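Local coordinates for polyamine export protein (PDB 2P4P) that may export the polyamines cadaverine and putrescine from the cytoplasm, this chain being only its C-terminal CorC_HlyC (transporter-associated) domain, at residues T39-M45 with F73-L78. Residues are numbered along the deposited sequence; the frame is centred on the assembly and turned at random.
Sequences TIGGFMM and FRIDQL
T39 OG1 and the guanidinium of R74 are joined through one water. T39 OG1 is gripped by several groups. It accepts the N-cap bond from G42 N at 3.2 Å, with an N-H...O angle of 152°. T39 OG1 also bonds the water O at 3.2 Å and makes a weak hydrogen bond to G15 O. The water lies in the guanidinium plane, at its edge, and accepts a weak bond from R74 NH2. R74 reaches it because its chain bends at chi2 (-60°) and chi3 (-90°), bringing the guanidinium beside the start of helix 40-48. There the guanidinium lies obliquely to G42 CA and to the selenium of the selenomethionine M45. M45 SE is 3.1 Å from R74 NH1, a tight approach whose exact length is doubtful. The M45 chain lies roughly perpendicular to R74.

Next to this polar edge of the contact the packing is apolar. I75 points at the helix and sends CD1 to 3.5 Å from G41 O. The same methyl packs on M44 CB and M45 CG. I75 and M45 run alongside each other in opposed senses. G41 has no side chain, and its CA lies only 5.2 Å from that of I75. M44, also selenomethionine, is extended at chi2, which carries SE to CB, CG and both methyls of L78. L78 CD2 also meets I40 CG2 at 3.9 Å.

The contact seats helix 40-48 on strand 74-81, the middle strand of the antiparallel sheet. I67 of strand 66-71 also touches M44 and I75. Further along, D76 and Q77 form a classic beta bulge opposite D69 of the neighbouring strand 66-71. The two elements are therefore held mainly by apolar packing, with a weak water link at the solvent-facing end.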
loop_
_atom_site.group_PDB
_atom_site.type_symbol
_atom_site.label_atom_id
_atom_site.label_comp_id
_atom_site.label_asym_id
_atom_site.label_seq_id
_atom_site.Cartn_x
_atom_site.Cartn_y
_atom_site.Cartn_z
ATOM N N THR A 39 10.166 -16.214 5.043
ATOM C CA THR A 39 9.125 -15.403 4.436
ATOM C C THR A 39 9.697 -14.174 3.766
ATOM O O THR A 39 10.800 -13.698 4.092
ATOM C CB THR A 39 8.040 -14.947 5.446
ATOM O OG1 THR A 39 8.588 -13.968 6.323
ATOM C CG2 THR A 39 7.484 -16.122 6.295
ATOM N N ILE A 40 8.914 -13.643 2.844
ATOM C CA ILE A 40 9.305 -12.447 2.118
ATOM C C ILE A 40 9.614 -11.252 3.042
ATOM O O ILE A 40 10.593 -10.524 2.818
ATOM C CB ILE A 40 8.266 -12.083 1.008
ATOM C CG1 ILE A 40 8.782 -10.894 0.170
ATOM C CG2 ILE A 40 6.822 -11.857 1.590
ATOM C CD1 ILE A 40 10.144 -11.218 -0.542
ATOM N N GLY A 41 8.779 -11.036 4.052
ATOM C CA GLY A 41 8.972 -9.926 4.976
ATOM C C GLY A 41 10.220 -10.169 5.815
ATOM O O GLY A 41 10.915 -9.235 6.149
ATOM N N GLY A 42 10.487 -11.426 6.161
ATOM C CA GLY A 42 11.690 -11.796 6.937
ATOM C C GLY A 42 12.948 -11.440 6.168
ATOM O O GLY A 42 13.858 -10.842 6.707
ATOM N N PHE A 43 12.985 -11.821 4.898
ATOM C CA PHE A 43 14.088 -11.486 3.992
ATOM C C PHE A 43 14.227 -9.950 3.813
ATOM O O PHE A 43 15.329 -9.399 3.838
ATOM C CB PHE A 43 13.895 -12.263 2.672
ATOM C CG PHE A 43 14.905 -11.909 1.599
ATOM C CD1 PHE A 43 16.243 -12.225 1.761
ATOM C CD2 PHE A 43 14.511 -11.205 0.465
ATOM C CE1 PHE A 43 17.180 -11.864 0.781
ATOM C CE2 PHE A 43 15.438 -10.863 -0.512
ATOM C CZ PHE A 43 16.771 -11.200 -0.340
HETATM N N MSE A 44 13.103 -9.243 3.669
HETATM C CA MSE A 44 13.152 -7.777 3.551
HETATM C C MSE A 44 13.770 -7.136 4.786
HETATM O O MSE A 44 14.602 -6.233 4.670
HETATM C CB MSE A 44 11.746 -7.200 3.314
HETATM C CG MSE A 44 11.219 -7.446 1.919
HETATM SE SE MSE A 44 9.440 -6.616 1.828
HETATM C CE MSE A 44 9.950 -4.749 1.847
HETATM N N MSE A 45 13.337 -7.568 5.970
HETATM C CA MSE A 45 13.945 -7.103 7.222
HETATM C C MSE A 45 15.465 -7.339 7.268
HETATM O O MSE A 45 16.234 -6.441 7.612
HETATM C CB MSE A 45 13.230 -7.721 8.440
HETATM C CG MSE A 45 11.925 -7.013 8.730
HETATM SE SE MSE A 45 10.972 -7.803 10.267
HETATM C CE MSE A 45 12.221 -7.309 11.698
ATOM N N PHE A 73 5.567 -6.347 15.109
ATOM C CA PHE A 73 7.016 -6.303 14.851
ATOM C C PHE A 73 7.506 -7.060 13.610
ATOM O O PHE A 73 8.664 -7.458 13.526
ATOM C CB PHE A 73 7.786 -6.622 16.146
ATOM C CG PHE A 73 7.221 -5.905 17.336
ATOM C CD1 PHE A 73 7.341 -4.516 17.450
ATOM C CD2 PHE A 73 6.495 -6.597 18.302
ATOM C CE1 PHE A 73 6.776 -3.838 18.538
ATOM C CE2 PHE A 73 5.936 -5.923 19.385
ATOM C CZ PHE A 73 6.086 -4.544 19.500
ATOM N N ARG A 74 6.594 -7.216 12.652
ATOM C CA ARG A 74 6.860 -7.854 11.377
ATOM C C ARG A 74 6.317 -6.985 10.275
ATOM O O ARG A 74 5.439 -6.132 10.521
ATOM C CB ARG A 74 6.144 -9.212 11.312
ATOM C CG ARG A 74 6.500 -10.182 12.454
ATOM C CD ARG A 74 7.987 -10.503 12.458
ATOM N NE ARG A 74 8.333 -11.673 11.643
ATOM C CZ ARG A 74 9.469 -11.802 10.956
ATOM N NH1 ARG A 74 10.362 -10.816 10.935
ATOM N NH2 ARG A 74 9.696 -12.907 10.251
ATOM N N ILE A 75 6.798 -7.237 9.058
ATOM C CA ILE A 75 6.249 -6.633 7.858
ATOM C C ILE A 75 4.944 -7.368 7.600
ATOM O O ILE A 75 4.921 -8.595 7.418
ATOM C CB ILE A 75 7.238 -6.716 6.651
ATOM C CG1 ILE A 75 8.513 -5.919 6.984
ATOM C CG2 ILE A 75 6.558 -6.257 5.367
ATOM C CD1 ILE A 75 9.672 -6.019 5.980
ATOM N N ASP A 76 3.849 -6.626 7.676
ATOM C CA ASP A 76 2.496 -7.168 7.548
ATOM C C ASP A 76 2.101 -7.202 6.049
ATOM O O ASP A 76 1.690 -8.257 5.517
ATOM C CB ASP A 76 1.564 -6.289 8.401
ATOM C CG ASP A 76 0.103 -6.619 8.246
ATOM O OD1 ASP A 76 -0.271 -7.811 8.208
ATOM O OD2 ASP A 76 -0.695 -5.663 8.203
ATOM N N GLN A 77 2.235 -6.053 5.391
ATOM C CA GLN A 77 1.992 -5.935 3.939
ATOM C C GLN A 77 3.093 -5.187 3.228
ATOM O O GLN A 77 3.624 -4.216 3.753
ATOM C CB GLN A 77 0.690 -5.205 3.661
ATOM C CG GLN A 77 -0.525 -5.987 4.042
ATOM C CD GLN A 77 -1.789 -5.211 3.792
ATOM O OE1 GLN A 77 -2.622 -5.619 3.006
ATOM N NE2 GLN A 77 -1.925 -4.081 4.445
ATOM N N LEU A 78 3.391 -5.614 2.003
ATOM C CA LEU A 78 4.346 -4.942 1.158
ATOM C C LEU A 78 3.793 -4.796 -0.265
ATOM O O LEU A 78 2.852 -5.479 -0.655
ATOM C CB LEU A 78 5.654 -5.730 1.104
ATOM C CG LEU A 78 5.488 -7.183 0.643
ATOM C CD1 LEU A 78 6.367 -7.489 -0.576
ATOM C CD2 LEU A 78 5.721 -8.163 1.805
HETATM O O HOH W 1 11.134 -14.925 8.050
#